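Local coordinates for teicoplanin pseudoaglycone deacetylases Orf2 (Actinoplanes teichomyceticus, PDB 3DFF), which probably removes the acetyl group from a sugar of the teicoplanin pseudoaglycone in a zinc-dependent hydrolysis, at residues A29-Q33 against D34-V38; A81-D84 against H85-V88; G134-A137 against D138-S142; E186-P189 against Y190-F193; N241-F244 against D245-E249. All coordinates share one frame; numbering follows the deposited sequence.

Overall arrangement
The five contacts follow one another along a chain built round a Rossmann-like mixed sheet with strand order 3-2-1-4-5-7-6. Contacts 1 and 2 end helices 19-33 and 71-85 just before the neighbouring parallel strands 37-42 and 89-92; they touch, with centres 12 Å apart. Contact 3 lies within helix 126-147, about 25 Å from both, centre to centre. Contact 4 is the loop after strand 182-185 and packs on contact 5, the start of helix 243-254, centres 11 Å apart. Contacts 3 and 5 are farthest apart, 35 Å between centres. Contact 4 adjoins the bound zinc; contact 2 lies beside H90, and helix 243-254 carries H250, both zinc ligands in a crystal of this protein.

Contact 1: residues A29-Q33 against D34-V38; sequences AQAAQ and DGANV
The CB methyl of A31 lies against CG2 of V38, 3.8 Å away, and beside CB of A36 at 4.2 Å, a small apolar patch under the bend that ends helix 19-33. V38 has CG1 anti to its backbone N (chi1 -178°), which leaves CG2 as the branch facing the last helical turn. From there CG2 also approaches CB of A32, more loosely. The turn itself is closed by backbone bonds. D34 N still makes a helical bond to Q30 O, 2.9 Å, as the chain leaves the helix. G35 N then bonds A32 O from well above the carbonyl plane, and A36 N reaches back to A31 O at 2.9 Å. The positive phi of G35, 80°, turns the chain back so that A36 N can reach A31 O; it is a conformation that favours glycine. On the outer, solvent-facing side, the carboxylate of D34 folds back over the turn, and the bent Q30 chain brings NE2 to within 3.4 Å of D34 OD2, the two flat groups being almost perpendicular. V88 packs on both A32 and V38, on the inner side. This is a glycine-terminated Schellman motif, placed where helix 19-33 hands over to strand 37-42 in a beta-alpha-beta unit of the Rossmann-like fold.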
loop_
_atom_site.group_PDB
_atom_site.type_symbol
_atom_site.label_atom_id
_atom_site.label_comp_id
_atom_site.label_asym_id
_atom_site.label_seq_id
_atom_site.Cartn_x
_atom_site.Cartn_y
_atom_site.Cartn_z
ATOM N N ALA A 29 -9.771 -11.101 2.138
ATOM C CA ALA A 29 -10.895 -11.713 2.846
ATOM C C ALA A 29 -11.276 -13.044 2.189
ATOM O O ALA A 29 -11.555 -14.027 2.890
ATOM C CB ALA A 29 -12.075 -10.768 2.874
ATOM N N GLN A 30 -11.258 -13.066 0.857
ATOM C CA GLN A 30 -11.524 -14.290 0.082
ATOM C C GLN A 30 -10.529 -15.381 0.444
ATOM O O GLN A 30 -10.924 -16.522 0.728
ATOM C CB GLN A 30 -11.471 -14.006 -1.429
ATOM C CG GLN A 30 -11.644 -15.235 -2.342
ATOM C CD GLN A 30 -13.092 -15.695 -2.462
ATOM O OE1 GLN A 30 -13.998 -15.137 -1.835
ATOM N NE2 GLN A 30 -13.316 -16.722 -3.276
ATOM N N ALA A 31 -9.244 -15.025 0.432
ATOM C CA ALA A 31 -8.157 -15.959 0.682
ATOM C C ALA A 31 -8.286 -16.599 2.061
ATOM O O ALA A 31 -8.005 -17.792 2.225
ATOM C CB ALA A 31 -6.811 -15.249 0.537
ATOM N N ALA A 32 -8.731 -15.812 3.039
ATOM C CA ALA A 32 -8.880 -16.287 4.415
ATOM C C ALA A 32 -10.047 -17.270 4.536
ATOM O O ALA A 32 -9.923 -18.303 5.199
ATOM C CB ALA A 32 -9.056 -15.121 5.366
ATOM N N GLN A 33 -11.167 -16.930 3.901
ATOM C CA GLN A 33 -12.307 -17.841 3.769
ATOM C C GLN A 33 -11.906 -19.162 3.124
ATOM O O GLN A 33 -12.282 -20.236 3.610
ATOM C CB GLN A 33 -13.413 -17.199 2.948
ATOM C CG GLN A 33 -14.353 -16.351 3.759
ATOM C CD GLN A 33 -15.806 -16.595 3.406
ATOM O OE1 GLN A 33 -16.124 -17.376 2.503
ATOM N NE2 GLN A 33 -16.701 -15.936 4.129
ATOM N N ASP A 34 -11.138 -19.083 2.040
ATOM C CA ASP A 34 -10.656 -20.278 1.342
ATOM C C ASP A 34 -9.572 -21.042 2.107
ATOM O O ASP A 34 -8.932 -21.939 1.554
ATOM C CB ASP A 34 -10.177 -19.918 -0.068
ATOM C CG ASP A 34 -11.268 -19.275 -0.904
ATOM O OD1 ASP A 34 -12.444 -19.316 -0.484
ATOM O OD2 ASP A 34 -10.951 -18.718 -1.975
ATOM N N GLY A 35 -9.368 -20.684 3.374
ATOM C CA GLY A 35 -8.448 -21.408 4.248
ATOM C C GLY A 35 -6.967 -21.115 4.100
ATOM O O GLY A 35 -6.141 -21.829 4.679
ATOM N N ALA A 36 -6.613 -20.079 3.332
ATOM C CA ALA A 36 -5.208 -19.678 3.190
ATOM C C ALA A 36 -4.698 -19.047 4.481
ATOM O O ALA A 36 -5.469 -18.492 5.242
ATOM C CB ALA A 36 -5.030 -18.716 2.018
ATOM N N ASN A 37 -3.398 -19.160 4.733
ATOM C CA ASN A 37 -2.765 -18.444 5.835
ATOM C C ASN A 37 -2.357 -17.077 5.276
ATOM O O ASN A 37 -1.534 -17.010 4.365
ATOM C CB ASN A 37 -1.552 -19.221 6.338
ATOM C CG ASN A 37 -0.935 -18.618 7.594
ATOM O OD1 ASN A 37 -1.480 -17.690 8.209
ATOM N ND2 ASN A 37 0.214 -19.155 7.991
ATOM N N VAL A 38 -2.965 -16.014 5.802
ATOM C CA VAL A 38 -2.812 -14.669 5.226
ATOM C C VAL A 38 -2.129 -13.733 6.214
ATOM O O VAL A 38 -2.548 -13.624 7.376
ATOM C CB VAL A 38 -4.179 -14.069 4.792
ATOM C CG1 VAL A 38 -3.992 -12.692 4.137
ATOM C CG2 VAL A 38 -4.923 -15.032 3.835
#

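Contact 2: residues A81-D84 against H85-V88; sequences AALD and HLRV
L83 O receives the amide of V88 in a nearly straight bond, V88 N to L83 O 2.9 Å with an N-H...O angle of 174°. With the bond from R87 N to D84 O, also 2.9 Å, it forms the Schellman motif that stops helix 71-85. The two bonds differ in geometry: V88 N is moderately tilted from its carbonyl plane, whereas R87 N stands far above that of D84. R87 supplies the reversal with positive phi, 62°, although it is not glycine, and its long side chain is exposed. Further back the helix is regular, with H85 N bonded to A81 O and L86 N to A82 O.

Below the turn the apolar chains close up. CD2 of L83 meets CG2 of V88 at 3.7 Å, the two chains slanting across each other, and CD2 of L83 stands more loosely from CD1 of L86. The V88 branch comes there because chi1 of -54° sets CG2 between the backbone N and the carbonyl carbon. This layer continues into V21 and A29 of helix 19-33 and into V40, so the cap packs the helix end against strand 37-42, just before the chain enters the edge strand 89-92. Helix 216-226 is met as well: L86 packs on A225, H85 NE2 is hydrogen-bonded to Q224 OE1, and H85 O to Q221 NE2. CG2 of V88 also rests against the carbonyl that its own amide bonds, 3.5 Å from L83 O.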
loop_
_atom_site.group_PDB
_atom_site.type_symbol
_atom_site.label_atom_id
_atom_site.label_comp_id
_atom_site.label_asym_id
_atom_site.label_seq_id
_atom_site.Cartn_x
_atom_site.Cartn_y
_atom_site.Cartn_z
ATOM N N ALA A 81 -7.540 -3.254 13.539
ATOM C CA ALA A 81 -9.009 -3.362 13.492
ATOM C C ALA A 81 -9.461 -3.768 12.082
ATOM O O ALA A 81 -10.229 -4.719 11.924
ATOM C CB ALA A 81 -9.663 -2.075 13.936
ATOM N N ALA A 82 -8.936 -3.091 11.053
ATOM C CA ALA A 82 -9.323 -3.384 9.668
ATOM C C ALA A 82 -9.008 -4.819 9.281
ATOM O O ALA A 82 -9.889 -5.534 8.772
ATOM C CB ALA A 82 -8.652 -2.397 8.691
ATOM N N LEU A 83 -7.775 -5.252 9.548
ATOM C CA LEU A 83 -7.315 -6.596 9.200
ATOM C C LEU A 83 -8.015 -7.665 10.071
ATOM O O LEU A 83 -8.385 -8.726 9.554
ATOM C CB LEU A 83 -5.781 -6.683 9.293
ATOM C CG LEU A 83 -5.081 -5.744 8.299
ATOM C CD1 LEU A 83 -3.585 -5.695 8.525
ATOM C CD2 LEU A 83 -5.385 -6.200 6.863
ATOM N N ASP A 84 -8.216 -7.377 11.355
ATOM C CA ASP A 84 -9.047 -8.253 12.221
ATOM C C ASP A 84 -10.442 -8.433 11.606
ATOM O O ASP A 84 -10.996 -9.536 11.628
ATOM C CB ASP A 84 -9.213 -7.672 13.631
ATOM C CG ASP A 84 -7.996 -7.870 14.527
ATOM O OD1 ASP A 84 -7.044 -8.568 14.155
ATOM O OD2 ASP A 84 -8.026 -7.298 15.649
ATOM N N HIS A 85 -11.003 -7.362 11.039
ATOM C CA HIS A 85 -12.330 -7.452 10.421
ATOM C C HIS A 85 -12.351 -8.376 9.210
ATOM O O HIS A 85 -13.360 -9.075 8.981
ATOM C CB HIS A 85 -12.884 -6.076 10.054
ATOM C CG HIS A 85 -14.363 -6.079 9.812
ATOM N ND1 HIS A 85 -15.285 -6.130 10.838
ATOM C CD2 HIS A 85 -15.079 -6.053 8.661
ATOM C CE1 HIS A 85 -16.505 -6.130 10.329
ATOM N NE2 HIS A 85 -16.408 -6.085 9.010
ATOM N N LEU A 86 -11.257 -8.381 8.443
ATOM C CA LEU A 86 -11.072 -9.292 7.291
ATOM C C LEU A 86 -10.665 -10.695 7.733
ATOM O O LEU A 86 -10.503 -11.608 6.904
ATOM C CB LEU A 86 -10.026 -8.745 6.312
ATOM C CG LEU A 86 -10.335 -7.394 5.671
ATOM C CD1 LEU A 86 -9.187 -6.993 4.746
ATOM C CD2 LEU A 86 -11.631 -7.489 4.878
ATOM N N ARG A 87 -10.475 -10.825 9.047
ATOM C CA ARG A 87 -10.039 -12.045 9.727
ATOM C C ARG A 87 -8.647 -12.482 9.266
ATOM O O ARG A 87 -8.367 -13.663 9.089
ATOM C CB ARG A 87 -11.120 -13.146 9.622
ATOM C CG ARG A 87 -12.520 -12.612 9.955
ATOM C CD ARG A 87 -13.578 -13.708 9.875
ATOM N NE ARG A 87 -13.680 -14.428 11.139
ATOM C CZ ARG A 87 -14.762 -14.440 11.917
ATOM N NH1 ARG A 87 -15.859 -13.785 11.554
ATOM N NH2 ARG A 87 -14.749 -15.125 13.057
ATOM N N VAL A 88 -7.759 -11.502 9.079
ATOM C CA VAL A 88 -6.380 -11.775 8.634
ATOM C C VAL A 88 -5.313 -11.179 9.595
ATOM O O VAL A 88 -5.605 -10.249 10.347
ATOM C CB VAL A 88 -6.107 -11.291 7.167
ATOM C CG1 VAL A 88 -7.122 -11.863 6.178
ATOM C CG2 VAL A 88 -6.110 -9.773 7.089
#

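Contact 3: residues G134-A137 against D138-S142; sequences GEVA and DDIRS
I140 N bonds to V136 O at 2.9 Å, one of four consecutive i to i+4 backbone bonds in mid-helix 126-147, an outer helix of the Rossmann-like fold. D138 N to G134 O, D139 N to E135 O and R141 N to A137 O complete the set.

Apolar packing occupies the inner side. CG1 of V136 touches CD1 of I140 at 3.8 Å, one turn on, and these chains face A170 and A174 of helix 162-178.

Charged side chains flank this apolar strip. E135 and D139 both turn to R94, which forms a salt bridge with each and probably offsets the closeness of their carboxylates. R141 bends at chi3 (-64°) and curls back over the helix, which lays the face of its guanidinium over A137 O, 3.7 Å above its centre. Its NH1 pairs with E177 of helix 162-178, and NH2 with D138 OD1 in a salt bridge whose modelled length is doubtfully short.

One water ties the ends together. Lying in the guanidinium plane, water 1 accepts from R141 NH2 at 2.7 Å and donates to G134 O at 2.9 Å.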
loop_
_atom_site.group_PDB
_atom_site.type_symbol
_atom_site.label_atom_id
_atom_site.label_comp_id
_atom_site.label_asym_id
_atom_site.label_seq_id
_atom_site.Cartn_x
_atom_site.Cartn_y
_atom_site.Cartn_z
ATOM N N GLY A 134 16.981 -1.082 -0.724
ATOM C CA GLY A 134 17.807 -2.210 -0.273
ATOM C C GLY A 134 17.444 -2.684 1.124
ATOM O O GLY A 134 17.326 -3.888 1.378
ATOM N N GLU A 135 17.258 -1.741 2.043
ATOM C CA GLU A 135 16.860 -2.077 3.401
ATOM C C GLU A 135 15.495 -2.740 3.438
ATOM O O GLU A 135 15.302 -3.718 4.146
ATOM C CB GLU A 135 16.853 -0.834 4.285
ATOM C CG GLU A 135 18.240 -0.229 4.501
ATOM C CD GLU A 135 19.014 -0.881 5.621
ATOM O OE1 GLU A 135 18.414 -1.644 6.414
ATOM O OE2 GLU A 135 20.234 -0.618 5.720
ATOM N N VAL A 136 14.534 -2.199 2.688
ATOM C CA VAL A 136 13.210 -2.794 2.672
ATOM C C VAL A 136 13.287 -4.211 2.103
ATOM O O VAL A 136 12.629 -5.119 2.622
ATOM C CB VAL A 136 12.218 -1.938 1.863
ATOM C CG1 VAL A 136 10.841 -2.602 1.821
ATOM C CG2 VAL A 136 12.093 -0.547 2.504
ATOM N N ALA A 137 14.066 -4.376 1.032
ATOM C CA ALA A 137 14.260 -5.688 0.409
ATOM C C ALA A 137 14.836 -6.691 1.420
ATOM O O ALA A 137 14.419 -7.844 1.447
ATOM C CB ALA A 137 15.148 -5.567 -0.793
ATOM N N ASP A 138 15.768 -6.232 2.259
ATOM C CA ASP A 138 16.352 -7.086 3.311
ATOM C C ASP A 138 15.261 -7.603 4.237
ATOM O O ASP A 138 15.186 -8.806 4.534
ATOM C CB ASP A 138 17.392 -6.322 4.148
ATOM C CG ASP A 138 18.694 -6.057 3.408
ATOM O OD1 ASP A 138 18.879 -6.532 2.265
ATOM O OD2 ASP A 138 19.565 -5.354 3.986
ATOM N N ASP A 139 14.423 -6.688 4.730
ATOM C CA ASP A 139 13.340 -7.046 5.633
ATOM C C ASP A 139 12.320 -7.984 4.983
ATOM O O ASP A 139 11.844 -8.928 5.615
ATOM C CB ASP A 139 12.656 -5.787 6.185
ATOM C CG ASP A 139 13.454 -5.145 7.300
ATOM O OD1 ASP A 139 14.677 -5.363 7.364
ATOM O OD2 ASP A 139 12.852 -4.443 8.123
ATOM N N ILE A 140 11.996 -7.743 3.719
ATOM C CA ILE A 140 11.075 -8.632 3.015
ATOM C C ILE A 140 11.676 -10.023 2.852
ATOM O O ILE A 140 10.961 -11.009 3.040
ATOM C CB ILE A 140 10.598 -8.067 1.656
ATOM C CG1 ILE A 140 9.815 -6.765 1.870
ATOM C CG2 ILE A 140 9.708 -9.095 0.931
ATOM C CD1 ILE A 140 9.585 -5.987 0.562
ATOM N N ARG A 141 12.971 -10.094 2.540
ATOM C CA ARG A 141 13.657 -11.395 2.436
ATOM C C ARG A 141 13.578 -12.162 3.744
ATOM O O ARG A 141 13.287 -13.362 3.745
ATOM C CB ARG A 141 15.102 -11.209 1.997
ATOM C CG ARG A 141 15.246 -11.135 0.470
ATOM C CD ARG A 141 16.694 -11.246 0.026
ATOM N NE ARG A 141 17.483 -10.116 0.515
ATOM C CZ ARG A 141 17.590 -8.948 -0.114
ATOM N NH1 ARG A 141 17.002 -8.752 -1.288
ATOM N NH2 ARG A 141 18.311 -7.979 0.415
ATOM N N SER A 142 13.775 -11.457 4.854
ATOM C CA SER A 142 13.693 -12.060 6.184
ATOM C C SER A 142 12.298 -12.604 6.449
ATOM O O SER A 142 12.149 -13.726 6.927
ATOM C CB SER A 142 14.105 -11.054 7.260
ATOM O OG SER A 142 15.453 -10.680 7.062
HETATM O O HOH W 1 18.808 -5.496 -0.505
#

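Contact 4: residues E186-P189 against Y190-F193; sequences EDLP and YAVF
A191 CB fits into the bend of E186-P189, against CG of E186 at 3.4 Å and 3.3 Å from D187 O, with CD2 of L188 closing in at 4.1 Å. The E186 chain reaches it by running extended, CG anti to the backbone N (chi1 -174°), so that its carboxylate also passes beside the methyl. Two backbone bonds hold this compact side: A191 N to D187 O, 2.9 Å, and V192 N to P189 O, also 2.9 Å, the latter from above the carbonyl plane. The cis peptide before P189 turns the chain into this short helix-like bend.

The far side, with V192 and F193, is looser and more open to solvent. F193 brings only the CD2-CE2 side of its ring towards P189 O, 3.7 Å from CD2, and the ring reaches on to R246 of helix 243-254. Y190, deposited in two conformers, faces the metal site instead: its CB and CD2 rest near CB of D187, and its ring meets H164 edge-to-face close to the bound zinc.

Both carboxylates have partners outside the bend. E186 OE1 is hydrogen-bonded to NE2 of H250, with which it binds another zinc in a crystal of this protein. D187 OD1 accepts from ND1 of H164, a ligand of the zinc bound here. D187 is therefore a second-shell residue, and its bond probably fixes that imidazole's rotation at the metal.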
loop_
_atom_site.group_PDB
_atom_site.type_symbol
_atom_site.label_atom_id
_atom_site.label_comp_id
_atom_site.label_asym_id
_atom_site.label_seq_id
_atom_site.Cartn_x
_atom_site.Cartn_y
_atom_site.Cartn_z
ATOM N N GLU A 186 -3.912 -3.206 -8.259
ATOM C CA GLU A 186 -4.159 -1.868 -8.765
ATOM C C GLU A 186 -4.368 -0.937 -7.577
ATOM O O GLU A 186 -5.313 -1.135 -6.798
ATOM C CB GLU A 186 -5.403 -1.919 -9.662
ATOM C CG GLU A 186 -5.679 -0.623 -10.350
ATOM C CD GLU A 186 -6.964 -0.658 -11.162
ATOM O OE1 GLU A 186 -7.962 -1.263 -10.705
ATOM O OE2 GLU A 186 -6.968 -0.069 -12.265
ATOM N N ASP A 187 -3.484 0.058 -7.405
ATOM C CA ASP A 187 -3.575 0.934 -6.224
ATOM C C ASP A 187 -4.904 1.674 -6.236
ATOM O O ASP A 187 -5.195 2.372 -7.200
ATOM C CB ASP A 187 -2.438 1.973 -6.167
ATOM C CG ASP A 187 -1.067 1.363 -6.331
ATOM O OD1 ASP A 187 -0.252 1.534 -5.388
ATOM O OD2 ASP A 187 -0.790 0.741 -7.383
ATOM N N LEU A 188 -5.685 1.508 -5.174
ATOM C CA LEU A 188 -6.929 2.273 -4.994
ATOM C C LEU A 188 -6.857 3.194 -3.784
ATOM O O LEU A 188 -6.248 2.844 -2.767
ATOM C CB LEU A 188 -8.131 1.328 -4.858
ATOM C CG LEU A 188 -8.356 0.374 -6.034
ATOM C CD1 LEU A 188 -9.472 -0.588 -5.716
ATOM C CD2 LEU A 188 -8.710 1.162 -7.296
ATOM N N PRO A 189 -7.495 4.372 -3.866
ATOM C CA PRO A 189 -8.307 4.837 -5.005
ATOM C C PRO A 189 -7.520 5.501 -6.139
ATOM O O PRO A 189 -8.128 5.960 -7.099
ATOM C CB PRO A 189 -9.230 5.864 -4.342
ATOM C CG PRO A 189 -8.358 6.483 -3.288
ATOM C CD PRO A 189 -7.497 5.343 -2.762
ATOM N N TYR A 190 -6.190 5.500 -6.057
ATOM C CA TYR A 190 -5.299 6.176 -7.025
ATOM C C TYR A 190 -5.669 5.912 -8.473
ATOM O O TYR A 190 -5.611 6.798 -9.324
ATOM C CB TYR A 190 -3.866 5.674 -6.877
ATOM C CG TYR A 190 -3.071 6.214 -5.721
ATOM C CD1 TYR A 190 -2.483 7.477 -5.783
ATOM C CD2 TYR A 190 -2.851 5.432 -4.582
ATOM C CE1 TYR A 190 -1.713 7.961 -4.729
ATOM C CE2 TYR A 190 -2.076 5.905 -3.522
ATOM C CZ TYR A 190 -1.510 7.165 -3.609
ATOM O OH TYR A 190 -0.746 7.632 -2.570
ATOM N N ALA A 191 -6.018 4.665 -8.760
ATOM C CA ALA A 191 -6.245 4.241 -10.146
ATOM C C ALA A 191 -7.477 4.906 -10.758
ATOM O O ALA A 191 -7.665 4.874 -11.978
ATOM C CB ALA A 191 -6.352 2.746 -10.227
ATOM N N VAL A 192 -8.322 5.486 -9.918
ATOM C CA VAL A 192 -9.526 6.173 -10.405
ATOM C C VAL A 192 -9.110 7.495 -11.069
ATOM O O VAL A 192 -9.825 8.027 -11.933
ATOM C CB VAL A 192 -10.571 6.375 -9.251
ATOM C CG1 VAL A 192 -11.783 7.214 -9.701
ATOM C CG2 VAL A 192 -11.049 5.031 -8.727
ATOM N N PHE A 193 -7.937 7.996 -10.695
ATOM C CA PHE A 193 -7.443 9.294 -11.177
ATOM C C PHE A 193 -6.176 9.249 -12.019
ATOM O O PHE A 193 -5.680 10.307 -12.411
ATOM C CB PHE A 193 -7.154 10.240 -10.010
ATOM C CG PHE A 193 -8.218 10.286 -8.992
ATOM C CD1 PHE A 193 -9.368 11.048 -9.201
ATOM C CD2 PHE A 193 -8.080 9.583 -7.807
ATOM C CE1 PHE A 193 -10.376 11.095 -8.242
ATOM C CE2 PHE A 193 -9.076 9.621 -6.846
ATOM C CZ PHE A 193 -10.231 10.382 -7.062
#

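Contact 5: residues N241-F244 against D245-E249; sequences NNLF and DRLDE
The guanidinium of R246 has CA of L243 over one face and OD1 of N242 at its edge, nearly in its plane. Two of its nitrogens grip that one oxygen: R246 NE to N242 OD1 is 2.7 Å, and R246 NH2 to N242 OD1 is 3.0 Å. Both come from the same face of the amide, well above its plane, and the two flat groups are inclined by 51°. N242 can offer the oxygen because its CG sits between the backbone N and the carbonyl carbon (chi1 64°), swinging the amide back over the first turn, while R246 bends at chi3 to meet it. R246 NH2 has a further bond to the backbone oxygen of L236. The F244 ring stacks on F223, and CD1 of L247 comes up obliquely, 4.2 Å from F244 CD1.

N242 occupies the N-cap position of helix 243-254 without a capping bond from its side chain; the amide of L243 is taken instead by OD1 of N237. The first helical bonds follow at once, R246 N to N242 O at 2.9 Å, then L247 N to L243 O and D248 N to F244 O, each 2.8 Å. Among the side chains, CG of L243 packs on CD1 of L247 at 4.0 Å.

L243, F244 and L247 face V226 and F223 of helix 216-226, and D248 adds a salt bridge to R219 there. On another flank, the loop after strand 182-185 leans against this first turn, with P189 on L243.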
loop_
_atom_site.group_PDB
_atom_site.type_symbol
_atom_site.label_atom_id
_atom_site.label_comp_id
_atom_site.label_asym_id
_atom_site.label_seq_id
_atom_site.Cartn_x
_atom_site.Cartn_y
_atom_site.Cartn_z
ATOM N N ASN A 241 -17.759 13.006 -0.956
ATOM C CA ASN A 241 -18.098 11.999 0.051
ATOM C C ASN A 241 -18.504 10.667 -0.585
ATOM O O ASN A 241 -19.483 10.033 -0.178
ATOM C CB ASN A 241 -19.202 12.511 0.974
ATOM C CG ASN A 241 -19.195 11.818 2.309
ATOM O OD1 ASN A 241 -19.923 10.850 2.520
ATOM N ND2 ASN A 241 -18.347 12.294 3.217
ATOM N N ASN A 242 -17.728 10.238 -1.575
ATOM C CA ASN A 242 -18.166 9.184 -2.485
ATOM C C ASN A 242 -17.124 8.101 -2.769
ATOM O O ASN A 242 -17.126 7.525 -3.862
ATOM C CB ASN A 242 -18.582 9.823 -3.813
ATOM C CG ASN A 242 -17.416 10.494 -4.518
ATOM O OD1 ASN A 242 -16.383 10.764 -3.900
ATOM N ND2 ASN A 242 -17.568 10.761 -5.815
ATOM N N LEU A 243 -16.232 7.829 -1.813
ATOM C CA LEU A 243 -15.220 6.782 -2.020
ATOM C C LEU A 243 -15.822 5.461 -2.478
ATOM O O LEU A 243 -15.393 4.900 -3.480
ATOM C CB LEU A 243 -14.358 6.556 -0.768
ATOM C CG LEU A 243 -13.332 5.407 -0.884
ATOM C CD1 LEU A 243 -12.143 5.772 -1.775
ATOM C CD2 LEU A 243 -12.856 4.937 0.494
ATOM N N PHE A 244 -16.802 4.950 -1.746
ATOM C CA PHE A 244 -17.332 3.627 -2.067
ATOM C C PHE A 244 -18.048 3.624 -3.417
ATOM O O PHE A 244 -17.954 2.652 -4.168
ATOM C CB PHE A 244 -18.179 3.068 -0.922
ATOM C CG PHE A 244 -17.381 2.826 0.338
ATOM C CD1 PHE A 244 -16.197 2.099 0.285
ATOM C CD2 PHE A 244 -17.783 3.357 1.556
ATOM C CE1 PHE A 244 -15.434 1.878 1.424
ATOM C CE2 PHE A 244 -17.025 3.136 2.712
ATOM C CZ PHE A 244 -15.841 2.394 2.634
ATOM N N ASP A 245 -18.718 4.727 -3.745
ATOM C CA ASP A 245 -19.316 4.864 -5.083
ATOM C C ASP A 245 -18.261 4.806 -6.190
ATOM O O ASP A 245 -18.452 4.143 -7.211
ATOM C CB ASP A 245 -20.121 6.161 -5.185
ATOM C CG ASP A 245 -21.431 6.083 -4.449
ATOM O OD1 ASP A 245 -21.783 4.993 -3.943
ATOM O OD2 ASP A 245 -22.121 7.118 -4.381
ATOM N N ARG A 246 -17.150 5.506 -5.979
ATOM C CA ARG A 246 -16.068 5.529 -6.955
ATOM C C ARG A 246 -15.403 4.176 -7.071
ATOM O O ARG A 246 -15.062 3.752 -8.164
ATOM C CB ARG A 246 -15.050 6.611 -6.596
ATOM C CG ARG A 246 -15.480 7.998 -7.056
ATOM C CD ARG A 246 -14.431 9.019 -6.737
ATOM N NE ARG A 246 -14.506 9.416 -5.335
ATOM C CZ ARG A 246 -13.528 9.264 -4.448
ATOM N NH1 ARG A 246 -12.369 8.733 -4.814
ATOM N NH2 ARG A 246 -13.704 9.664 -3.199
ATOM N N LEU A 247 -15.247 3.486 -5.943
ATOM C CA LEU A 247 -14.712 2.119 -5.976
ATOM C C LEU A 247 -15.655 1.144 -6.692
ATOM O O LEU A 247 -15.210 0.311 -7.470
ATOM C CB LEU A 247 -14.396 1.630 -4.559
ATOM C CG LEU A 247 -13.298 2.395 -3.805
ATOM C CD1 LEU A 247 -13.066 1.709 -2.462
ATOM C CD2 LEU A 247 -11.988 2.487 -4.582
ATOM N N ASP A 248 -16.954 1.274 -6.432
ATOM C CA ASP A 248 -17.961 0.432 -7.089
ATOM C C ASP A 248 -17.979 0.672 -8.604
ATOM O O ASP A 248 -18.058 -0.281 -9.375
ATOM C CB ASP A 248 -19.342 0.722 -6.507
ATOM C CG ASP A 248 -19.624 -0.050 -5.216
ATOM O OD1 ASP A 248 -18.964 -1.079 -4.952
ATOM O OD2 ASP A 248 -20.544 0.368 -4.475
ATOM N N GLU A 249 -17.903 1.942 -8.999
ATOM C CA GLU A 249 -17.933 2.325 -10.408
ATOM C C GLU A 249 -16.684 1.835 -11.126
ATOM O O GLU A 249 -16.745 1.364 -12.262
ATOM C CB GLU A 249 -18.079 3.842 -10.552
ATOM C CG GLU A 249 -18.097 4.377 -12.014
ATOM C CD GLU A 249 -19.105 3.668 -12.944
ATOM O OE1 GLU A 249 -20.054 3.013 -12.449
ATOM O OE2 GLU A 249 -18.945 3.771 -14.183
#